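Local coordinates for protein phospholipase C beta (PDB 1JAD) that forms the elongated, largely helical C-terminal part of a phospholipase C beta, which pairs with a second copy of itself into a dimer, at residues T182-L185 with L186-T190; K129-S132 with E133-K137; N173-I176 with Q177-Q181. All coordinates share one frame; numbering follows the deposited sequence.

Contact 1 (T182-L185 with L186-T190); sequences TIKL and LTEKT. With SO4 (sulfate ion), chain C.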
ATOM      1  N   THR A 182     -30.769  13.167   3.681  1.00 16.55           N
ATOM      2  CA  THR A 182     -30.560  11.838   3.119  1.00 20.33           C
ATOM      3  C   THR A 182     -29.136  11.731   2.585  1.00 20.93           C
ATOM      4  O   THR A 182     -28.478  10.705   2.757  1.00 22.41           O
ATOM      5  CB  THR A 182     -31.589  11.500   2.004  1.00 22.62           C
ATOM      6  OG1 THR A 182     -31.741  12.622   1.134  1.00 28.54           O
ATOM      7  CG2 THR A 182     -32.940  11.144   2.591  1.00 21.87           C
ATOM      8  N   ILE A 183     -28.644  12.794   1.959  1.00 21.07           N
ATOM      9  CA  ILE A 183     -27.279  12.779   1.442  1.00 20.12           C
ATOM     10  C   ILE A 183     -26.299  12.699   2.596  1.00 19.99           C
ATOM     11  O   ILE A 183     -25.208  12.166   2.465  1.00 20.90           O
ATOM     12  CB  ILE A 183     -26.976  14.038   0.619  1.00 21.61           C
ATOM     13  CG1 ILE A 183     -27.658  13.938  -0.745  1.00 18.65           C
ATOM     14  CG2 ILE A 183     -25.461  14.227   0.487  1.00 21.49           C
ATOM     15  CD1 ILE A 183     -27.418  15.157  -1.611  1.00 21.58           C
ATOM     16  N   LYS A 184     -26.703  13.235   3.736  1.00 20.66           N
ATOM     17  CA  LYS A 184     -25.880  13.228   4.940  1.00 19.44           C
ATOM     18  C   LYS A 184     -25.832  11.806   5.504  1.00 19.01           C
ATOM     19  O   LYS A 184     -24.826  11.372   6.081  1.00 19.01           O
ATOM     20  CB  LYS A 184     -26.503  14.199   5.940  1.00 21.33           C
ATOM     21  CG  LYS A 184     -25.698  14.498   7.155  1.00 21.99           C
ATOM     22  CD  LYS A 184     -26.285  15.728   7.826  1.00 21.44           C
ATOM     23  CE  LYS A 184     -25.472  16.102   9.067  1.00 25.33           C
ATOM     24  NZ  LYS A 184     -26.021  17.339   9.728  1.00 29.17           N
ATOM     25  N   LEU A 185     -26.920  11.069   5.300  1.00 17.89           N
ATOM     26  CA  LEU A 185     -27.022   9.693   5.774  1.00 16.79           C
ATOM     27  C   LEU A 185     -26.136   8.713   4.984  1.00 17.17           C
ATOM     28  O   LEU A 185     -25.281   8.035   5.555  1.00 14.21           O
ATOM     29  CB  LEU A 185     -28.479   9.241   5.702  1.00 16.00           C
ATOM     30  CG  LEU A 185     -28.729   7.800   6.144  1.00 18.43           C
ATOM     31  CD1 LEU A 185     -28.393   7.618   7.641  1.00 14.77           C
ATOM     32  CD2 LEU A 185     -30.163   7.468   5.861  1.00 15.68           C
ATOM     33  N   LEU A 186     -26.353   8.619   3.675  1.00 19.76           N
ATOM     34  CA  LEU A 186     -25.541   7.724   2.840  1.00 20.91           C
ATOM     35  C   LEU A 186     -24.080   8.040   3.068  1.00 20.87           C
ATOM     36  O   LEU A 186     -23.236   7.150   3.217  1.00 21.27           O
ATOM     37  CB  LEU A 186     -25.847   7.932   1.362  1.00 24.19           C
ATOM     38  CG  LEU A 186     -27.177   7.472   0.784  1.00 25.91           C
ATOM     39  CD1 LEU A 186     -28.325   7.886   1.684  1.00 29.33           C
ATOM     40  CD2 LEU A 186     -27.317   8.076  -0.611  1.00 29.33           C
ATOM     41  N   THR A 187     -23.782   9.329   3.101  1.00 20.78           N
ATOM     42  CA  THR A 187     -22.414   9.753   3.310  1.00 20.77           C
ATOM     43  C   THR A 187     -21.861   9.142   4.586  1.00 19.77           C
ATOM     44  O   THR A 187     -20.718   8.686   4.615  1.00 21.65           O
ATOM     45  CB  THR A 187     -22.330  11.291   3.338  1.00 20.86           C
ATOM     46  OG1 THR A 187     -22.563  11.790   2.012  1.00 20.79           O
ATOM     47  CG2 THR A 187     -20.977  11.747   3.810  1.00 22.82           C
ATOM     48  N   GLU A 188     -22.665   9.114   5.642  1.00 19.38           N
ATOM     49  CA  GLU A 188     -22.211   8.522   6.897  1.00 15.57           C
ATOM     50  C   GLU A 188     -22.074   7.004   6.739  1.00 14.36           C
ATOM     51  O   GLU A 188     -21.094   6.410   7.187  1.00 12.64           O
ATOM     52  CB  GLU A 188     -23.178   8.881   8.034  1.00 16.44           C
ATOM     53  CG  GLU A 188     -23.091  10.359   8.451  1.00 19.80           C
ATOM     54  CD  GLU A 188     -24.128  10.799   9.503  1.00 22.28           C
ATOM     55  OE1 GLU A 188     -24.081  11.982   9.902  1.00 21.37           O
ATOM     56  OE2 GLU A 188     -24.989   9.991   9.926  1.00 18.66           O
ATOM     57  N   LYS A 189     -23.041   6.367   6.094  1.00 13.18           N
ATOM     58  CA  LYS A 189     -22.952   4.925   5.898  1.00 12.09           C
ATOM     59  C   LYS A 189     -21.768   4.617   4.960  1.00 11.82           C
ATOM     60  O   LYS A 189     -20.967   3.719   5.232  1.00 10.29           O
ATOM     61  CB  LYS A 189     -24.265   4.401   5.313  1.00 13.20           C
ATOM     62  CG  LYS A 189     -24.325   2.889   5.126  1.00 13.35           C
ATOM     63  CD  LYS A 189     -25.690   2.474   4.569  1.00 11.89           C
ATOM     64  CE  LYS A 189     -25.784   0.962   4.432  1.00 17.12           C
ATOM     65  NZ  LYS A 189     -27.069   0.510   3.829  1.00 19.25           N
ATOM     66  N   THR A 190     -21.641   5.360   3.858  1.00 13.94           N
ATOM     67  CA  THR A 190     -20.510   5.128   2.946  1.00 12.90           C
ATOM     68  C   THR A 190     -19.204   5.252   3.736  1.00 12.17           C
ATOM     69  O   THR A 190     -18.258   4.500   3.520  1.00 13.19           O
ATOM     70  CB  THR A 190     -20.511   6.130   1.777  1.00 15.58           C
ATOM     71  OG1 THR A 190     -21.741   6.006   1.045  1.00 17.78           O
ATOM     72  CG2 THR A 190     -19.345   5.855   0.840  1.00 18.17           C
TER
HETATM   73  S   SO4 C4001     -26.314  -1.864   7.263  1.00 52.31           S
HETATM   74  O1  SO4 C4001     -26.992  -1.401   8.495  1.00 52.43           O
HETATM   75  O2  SO4 C4001     -26.424  -3.334   7.138  1.00 52.32           O
HETATM   76  O3  SO4 C4001     -24.885  -1.505   7.328  1.00 52.51           O
HETATM   77  O4  SO4 C4001     -26.944  -1.224   6.085  1.00 51.72           O

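Contact 2 (K129-S132 with E133-K137); sequences KESS and ESNIK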
ATOM      1  N   LYS A 129     -17.427   3.949  -3.847  1.00 23.87           N
ATOM      2  CA  LYS A 129     -17.685   5.363  -4.098  1.00 24.59           C
ATOM      3  C   LYS A 129     -18.671   5.633  -5.227  1.00 26.68           C
ATOM      4  O   LYS A 129     -19.546   6.492  -5.077  1.00 29.30           O
ATOM      5  CB  LYS A 129     -16.378   6.114  -4.374  1.00 24.54           C
ATOM      6  CG  LYS A 129     -15.415   6.092  -3.208  1.00 25.91           C
ATOM      7  CD  LYS A 129     -14.326   7.150  -3.339  1.00 28.96           C
ATOM      8  CE  LYS A 129     -13.403   7.106  -2.126  1.00 27.86           C
ATOM      9  NZ  LYS A 129     -12.420   8.213  -2.159  1.00 31.36           N
ATOM     10  N   GLU A 130     -18.550   4.931  -6.353  1.00 25.96           N
ATOM     11  CA  GLU A 130     -19.491   5.166  -7.444  1.00 27.29           C
ATOM     12  C   GLU A 130     -20.883   4.734  -7.017  1.00 26.51           C
ATOM     13  O   GLU A 130     -21.871   5.400  -7.311  1.00 27.36           O
ATOM     14  CB  GLU A 130     -19.099   4.406  -8.713  1.00 30.57           C
ATOM     15  CG  GLU A 130     -17.754   4.819  -9.301  1.00 37.17           C
ATOM     16  CD  GLU A 130     -17.568   4.359 -10.743  1.00 39.24           C
ATOM     17  OE1 GLU A 130     -17.652   3.142 -11.018  1.00 40.02           O
ATOM     18  OE2 GLU A 130     -17.333   5.229 -11.607  1.00 42.28           O
ATOM     19  N   SER A 131     -20.948   3.606  -6.323  1.00 25.70           N
ATOM     20  CA  SER A 131     -22.209   3.071  -5.831  1.00 23.02           C
ATOM     21  C   SER A 131     -22.896   4.112  -4.941  1.00 23.01           C
ATOM     22  O   SER A 131     -24.059   4.470  -5.150  1.00 21.52           O
ATOM     23  CB  SER A 131     -21.932   1.790  -5.038  1.00 23.89           C
ATOM     24  OG  SER A 131     -23.107   1.294  -4.442  1.00 30.10           O
ATOM     25  N   SER A 132     -22.159   4.594  -3.945  1.00 22.03           N
ATOM     26  CA  SER A 132     -22.662   5.599  -3.021  1.00 20.13           C
ATOM     27  C   SER A 132     -23.249   6.784  -3.772  1.00 21.06           C
ATOM     28  O   SER A 132     -24.421   7.125  -3.600  1.00 21.96           O
ATOM     29  CB  SER A 132     -21.520   6.073  -2.130  1.00 19.69           C
ATOM     30  OG  SER A 132     -21.889   7.219  -1.392  1.00 22.48           O
ATOM     31  N   GLU A 133     -22.432   7.412  -4.613  1.00 22.52           N
ATOM     32  CA  GLU A 133     -22.879   8.566  -5.387  1.00 21.99           C
ATOM     33  C   GLU A 133     -24.048   8.218  -6.279  1.00 21.63           C
ATOM     34  O   GLU A 133     -24.896   9.065  -6.574  1.00 24.61           O
ATOM     35  CB  GLU A 133     -21.743   9.118  -6.254  1.00 21.51           C
ATOM     36  CG  GLU A 133     -20.649   9.838  -5.484  1.00 22.62           C
ATOM     37  CD  GLU A 133     -21.196  10.953  -4.602  1.00 24.67           C
ATOM     38  OE1 GLU A 133     -22.154  11.657  -5.017  1.00 21.42           O
ATOM     39  OE2 GLU A 133     -20.646  11.142  -3.494  1.00 29.85           O
ATOM     40  N   SER A 134     -24.090   6.975  -6.729  1.00 21.08           N
ATOM     41  CA  SER A 134     -25.181   6.540  -7.579  1.00 22.62           C
ATOM     42  C   SER A 134     -26.477   6.545  -6.764  1.00 22.18           C
ATOM     43  O   SER A 134     -27.536   6.887  -7.282  1.00 21.93           O
ATOM     44  CB  SER A 134     -24.891   5.146  -8.127  1.00 23.02           C
ATOM     45  OG  SER A 134     -25.910   4.752  -9.028  1.00 31.13           O
ATOM     46  N   ASN A 135     -26.398   6.169  -5.490  1.00 23.22           N
ATOM     47  CA  ASN A 135     -27.591   6.182  -4.644  1.00 23.34           C
ATOM     48  C   ASN A 135     -28.050   7.612  -4.487  1.00 22.95           C
ATOM     49  O   ASN A 135     -29.236   7.907  -4.600  1.00 22.01           O
ATOM     50  CB  ASN A 135     -27.319   5.605  -3.253  1.00 24.24           C
ATOM     51  CG  ASN A 135     -27.093   4.114  -3.280  1.00 22.89           C
ATOM     52  OD1 ASN A 135     -27.820   3.387  -3.955  1.00 23.42           O
ATOM     53  ND2 ASN A 135     -26.107   3.645  -2.524  1.00 22.97           N
ATOM     54  N   ILE A 136     -27.096   8.499  -4.227  1.00 23.21           N
ATOM     55  CA  ILE A 136     -27.398   9.912  -4.065  1.00 23.25           C
ATOM     56  C   ILE A 136     -28.139  10.470  -5.264  1.00 27.11           C
ATOM     57  O   ILE A 136     -29.062  11.276  -5.106  1.00 26.87           O
ATOM     58  CB  ILE A 136     -26.130  10.761  -3.883  1.00 20.61           C
ATOM     59  CG1 ILE A 136     -25.420  10.362  -2.592  1.00 20.46           C
ATOM     60  CG2 ILE A 136     -26.501  12.254  -3.884  1.00 20.49           C
ATOM     61  CD1 ILE A 136     -24.154  11.158  -2.317  1.00 21.69           C
ATOM     62  N   LYS A 137     -27.738  10.049  -6.464  1.00 29.10           N
ATOM     63  CA  LYS A 137     -28.382  10.551  -7.666  1.00 29.76           C
ATOM     64  C   LYS A 137     -29.836  10.092  -7.737  1.00 29.63           C
ATOM     65  O   LYS A 137     -30.746  10.898  -7.952  1.00 29.00           O
ATOM     66  CB  LYS A 137     -27.628  10.095  -8.928  1.00 32.88           C
ATOM     67  CG  LYS A 137     -27.999  10.905 -10.164  1.00 36.68           C
ATOM     68  CD  LYS A 137     -27.281  10.477 -11.445  1.00 39.23           C
ATOM     69  CE  LYS A 137     -27.829   9.164 -11.996  1.00 44.17           C
ATOM     70  NZ  LYS A 137     -27.242   8.807 -13.330  1.00 43.23           N
TER
HETATM   71  O   HOH W   1     -20.036   9.631  -1.060  1.00 21.95           O

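Contact 3 (N173-I176 with Q177-Q181); sequences NSHI and QEVVQ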
ATOM      1  N   ASN A 173     -40.157  22.793   1.163  1.00 27.25           N
ATOM      2  CA  ASN A 173     -39.265  22.822   2.321  1.00 28.87           C
ATOM      3  C   ASN A 173     -38.840  21.410   2.682  1.00 28.34           C
ATOM      4  O   ASN A 173     -37.656  21.137   2.895  1.00 28.66           O
ATOM      5  CB  ASN A 173     -39.987  23.444   3.508  1.00 33.08           C
ATOM      6  CG  ASN A 173     -39.180  23.367   4.777  1.00 39.24           C
ATOM      7  OD1 ASN A 173     -39.643  23.779   5.846  1.00 42.54           O
ATOM      8  ND2 ASN A 173     -37.960  22.844   4.675  1.00 39.13           N
ATOM      9  N   SER A 174     -39.825  20.523   2.760  1.00 27.63           N
ATOM     10  CA  SER A 174     -39.597  19.121   3.072  1.00 28.56           C
ATOM     11  C   SER A 174     -38.529  18.538   2.153  1.00 27.72           C
ATOM     12  O   SER A 174     -37.530  17.988   2.613  1.00 28.34           O
ATOM     13  CB  SER A 174     -40.904  18.331   2.890  1.00 29.94           C
ATOM     14  OG  SER A 174     -40.670  16.921   2.868  1.00 33.58           O
ATOM     15  N   HIS A 175     -38.771  18.667   0.851  1.00 27.42           N
ATOM     16  CA  HIS A 175     -37.891  18.151  -0.186  1.00 26.50           C
ATOM     17  C   HIS A 175     -36.431  18.530  -0.011  1.00 26.39           C
ATOM     18  O   HIS A 175     -35.564  17.667   0.124  1.00 26.99           O
ATOM     19  CB  HIS A 175     -38.364  18.632  -1.555  1.00 27.89           C
ATOM     20  CG  HIS A 175     -37.401  18.321  -2.661  1.00 30.36           C
ATOM     21  ND1 HIS A 175     -37.099  17.030  -3.042  1.00 28.24           N
ATOM     22  CD2 HIS A 175     -36.637  19.131  -3.433  1.00 28.42           C
ATOM     23  CE1 HIS A 175     -36.191  17.061  -4.002  1.00 29.99           C
ATOM     24  NE2 HIS A 175     -35.895  18.322  -4.258  1.00 29.10           N
ATOM     25  N   ILE A 176     -36.161  19.828  -0.036  1.00 25.47           N
ATOM     26  CA  ILE A 176     -34.804  20.315   0.117  1.00 25.34           C
ATOM     27  C   ILE A 176     -34.130  19.710   1.335  1.00 25.05           C
ATOM     28  O   ILE A 176     -33.040  19.153   1.231  1.00 26.50           O
ATOM     29  CB  ILE A 176     -34.774  21.852   0.232  1.00 26.40           C
ATOM     30  CG1 ILE A 176     -35.301  22.471  -1.061  1.00 31.47           C
ATOM     31  CG2 ILE A 176     -33.366  22.329   0.481  1.00 28.23           C
ATOM     32  CD1 ILE A 176     -35.278  23.997  -1.108  1.00 32.52           C
ATOM     33  N   GLN A 177     -34.776  19.797   2.493  1.00 25.73           N
ATOM     34  CA  GLN A 177     -34.160  19.256   3.704  1.00 26.04           C
ATOM     35  C   GLN A 177     -34.035  17.754   3.662  1.00 21.75           C
ATOM     36  O   GLN A 177     -33.048  17.190   4.117  1.00 19.87           O
ATOM     37  CB  GLN A 177     -34.941  19.669   4.951  1.00 31.45           C
ATOM     38  CG  GLN A 177     -35.060  21.167   5.107  1.00 37.94           C
ATOM     39  CD  GLN A 177     -35.243  21.571   6.543  1.00 41.80           C
ATOM     40  OE1 GLN A 177     -35.489  22.741   6.852  1.00 43.96           O
ATOM     41  NE2 GLN A 177     -35.101  20.604   7.443  1.00 47.29           N
ATOM     42  N   GLU A 178     -35.030  17.093   3.105  1.00 20.04           N
ATOM     43  CA  GLU A 178     -34.940  15.651   3.044  1.00 20.99           C
ATOM     44  C   GLU A 178     -33.780  15.190   2.144  1.00 19.98           C
ATOM     45  O   GLU A 178     -33.172  14.149   2.441  1.00 18.65           O
ATOM     46  CB  GLU A 178     -36.265  15.049   2.581  1.00 22.34           C
ATOM     47  CG  GLU A 178     -36.299  13.543   2.698  1.00 26.14           C
ATOM     48  CD  GLU A 178     -37.675  12.968   2.436  1.00 28.66           C
ATOM     49  OE1 GLU A 178     -37.823  11.729   2.510  1.00 30.46           O
ATOM     50  OE2 GLU A 178     -38.606  13.755   2.157  1.00 32.03           O
ATOM     51  N   VAL A 179     -33.449  15.939   1.077  1.00 17.00           N
ATOM     52  CA  VAL A 179     -32.320  15.511   0.226  1.00 15.77           C
ATOM     53  C   VAL A 179     -31.015  15.725   0.989  1.00 14.68           C
ATOM     54  O   VAL A 179     -30.142  14.872   0.970  1.00 14.52           O
ATOM     55  CB  VAL A 179     -32.198  16.273  -1.158  1.00 16.75           C
ATOM     56  CG1 VAL A 179     -33.529  16.284  -1.880  1.00 15.72           C
ATOM     57  CG2 VAL A 179     -31.646  17.678  -0.961  1.00 19.33           C
ATOM     58  N   VAL A 180     -30.896  16.862   1.668  1.00 15.46           N
ATOM     59  CA  VAL A 180     -29.703  17.172   2.455  1.00 14.59           C
ATOM     60  C   VAL A 180     -29.465  16.133   3.544  1.00 14.32           C
ATOM     61  O   VAL A 180     -28.365  15.590   3.698  1.00 14.21           O
ATOM     62  CB  VAL A 180     -29.820  18.574   3.124  1.00 16.79           C
ATOM     63  CG1 VAL A 180     -28.675  18.790   4.135  1.00 12.96           C
ATOM     64  CG2 VAL A 180     -29.756  19.649   2.044  1.00 20.41           C
ATOM     65  N   GLN A 181     -30.499  15.866   4.320  1.00 16.37           N
ATOM     66  CA  GLN A 181     -30.370  14.884   5.383  1.00 17.07           C
ATOM     67  C   GLN A 181     -30.133  13.489   4.805  1.00 16.94           C
ATOM     68  O   GLN A 181     -29.382  12.701   5.381  1.00 15.67           O
ATOM     69  CB  GLN A 181     -31.626  14.893   6.262  1.00 16.75           C
ATOM     70  CG  GLN A 181     -31.853  16.208   6.974  1.00 18.83           C
ATOM     71  CD  GLN A 181     -30.644  16.644   7.765  1.00 23.89           C
ATOM     72  OE1 GLN A 181     -30.074  15.859   8.520  1.00 28.64           O
ATOM     73  NE2 GLN A 181     -30.248  17.910   7.610  1.00 29.31           N
TER

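Contact 1 (T182-L185 with L186-T190)
Thr187 and Ile183 meet through two bonds to one atom, the carbonyl oxygen of Ile183. The hydroxyl OG1 of Thr187 donates to Ile183 O at 2.7 Å, nearly along the C=O axis, while the backbone N of Thr187 comes to the same oxygen at 3.2 Å, from above the carbonyl plane. Having OG1 beside its own backbone N (chi1 -70°) is what turns the hydroxyl back onto the preceding turn. One turn on, Thr190 OG1 does likewise, reaching Leu186 O at 2.9 Å, well above that carbonyl plane. The main chain adds Lys189 N to Leu185 O at 2.8 Å.

Apolar packing is slight: Leu185 CB lies 4.2 Å from Leu186 CD1. Separately, that methyl CD1 of Leu186 comes unusually close to Thr182 O, at 3.0 Å. Ile183 packs on Tyr223 of the second subunit.

Among the charged groups, Lys184 and Glu188 lie side by side and point the same way, yet NZ of Lys184 stays 5.7 Å from OE1 of Glu188; it makes its salt bridge with Glu224 of the second subunit. Lys189 NZ bonds to Thr11 O and, weakly, to a sulfate ion that Arg192 and Tyr193 also hold. Threonine hydroxyls returning to the i-4 carbonyl are a familiar feature of alpha-helices, here in the helical bundle of the PLC-beta C terminus.

Contact 2 (K129-S132 with E133-K137)
A turn in the second half of helix 75-155 brings Ser132 and Glu133 together over a shared water, on the side of the helix that faces both helix 161-245 and the second subunit. The water lies 3.1 Å from Ser132 OG and donates to Glu133 OE2 at 2.9 Å, so the two neighbouring side chains are linked although their own polar atoms do not bond to each other. In Glu133, CG sits beside the backbone N and so leans back over the preceding turn, 3.5 Å from Lys129 O. The bend at chi2 (-54°) then turns the carboxylate outward, with OE2 toward the water. The second subunit takes up the charges on this side: Arg99 forms a salt bridge with the Glu133 carboxylate, which probably favours its ionised form, and Thr107 and Glu212 hold NZ of Lys129, whose chain extends away from the contact. Ser132 OG, turned anti to its own N (chi1 169°), is hydrogen-bonded to Thr190 OG1 as well as to the water.

Further round the helix, Asn135 tips its amide over the preceding turn. Its ND2 stands 3.4 Å from Ser131 O, at an angle too poor for a bond, and is instead satisfied by Gln12 O in the N-terminal loop. The main chain of Asn135 does bond there, N to Ser131 O at 2.9 Å.

Beside it Ile136, the one apolar residue of the stretch, swings CG1 over Ser132 O, at 3.5 Å. With its main-chain i to i+4 bonds, water-linked polar pair and single buried isoleucine, the arrangement is that of a helix turn wedged between its neighbour in a helical bundle and a dimer interface.

Contact 3 (N173-I176 with Q177-Q181)
One face of the His175 imidazole is covered by Val179, in a CH-pi contact one turn along the helix 161-245 of this bundle. The methyl CG1 stands 3.9 Å from the ring centroid and 29° off the ring normal, coming nearest at CE1. The ring is brought there by CG lying anti to the backbone N (chi1 171°), and it also touches Glu144 and Arg147 of helix 75-155 and Glu92 of the second subunit.

The second flat pair is formed by the amides of Asn173 and Gln177, whose planes stand 58° apart. Asn173 ND2 gives a weak hydrogen bond to Gln177 OE1, long at 3.3 Å though fairly straight. Both residues are exposed, and an extended Gln177 chain carries its CG within 3.4 Å of the same ND2.

Underneath these side chains the main chain is regular, with Glu178 N bonded to Ser174 O at 2.7 Å. Ile176 and Val180 face the second subunit, packing on Thr231 and Leu227 respectively. Val179 meets Leu143 of its own chain and Tyr223 of the second subunit; its other methyl, CG2, takes the crowded position between backbone N and carbonyl carbon and comes to 3.0 Å from Ile176 O.

Contacts 1 and 3 are consecutive parts of helix 161-245, while contact 2 lies on the helix that precedes it in the chain, 75-155. Contacts 1 and 2, with centres about 10 Å apart, touch directly: Leu186 CD2 packs on Ile136 CG1 at 3.6 Å and Thr190 OG1 probably hydrogen-bonds with Ser132 OG at 2.7 Å, so the two helices are joined by apolar and hydroxyl groups. Contact 3 approaches contact 2 only to about 7 Å between nearest atoms. All three are partly buried and reach the second subunit, but differently: contacts 1 and 2 send salt bridges across, whereas contact 3 meets it largely by packing. Contact 3 holds the most buried residues, yet its amide pair is exposed.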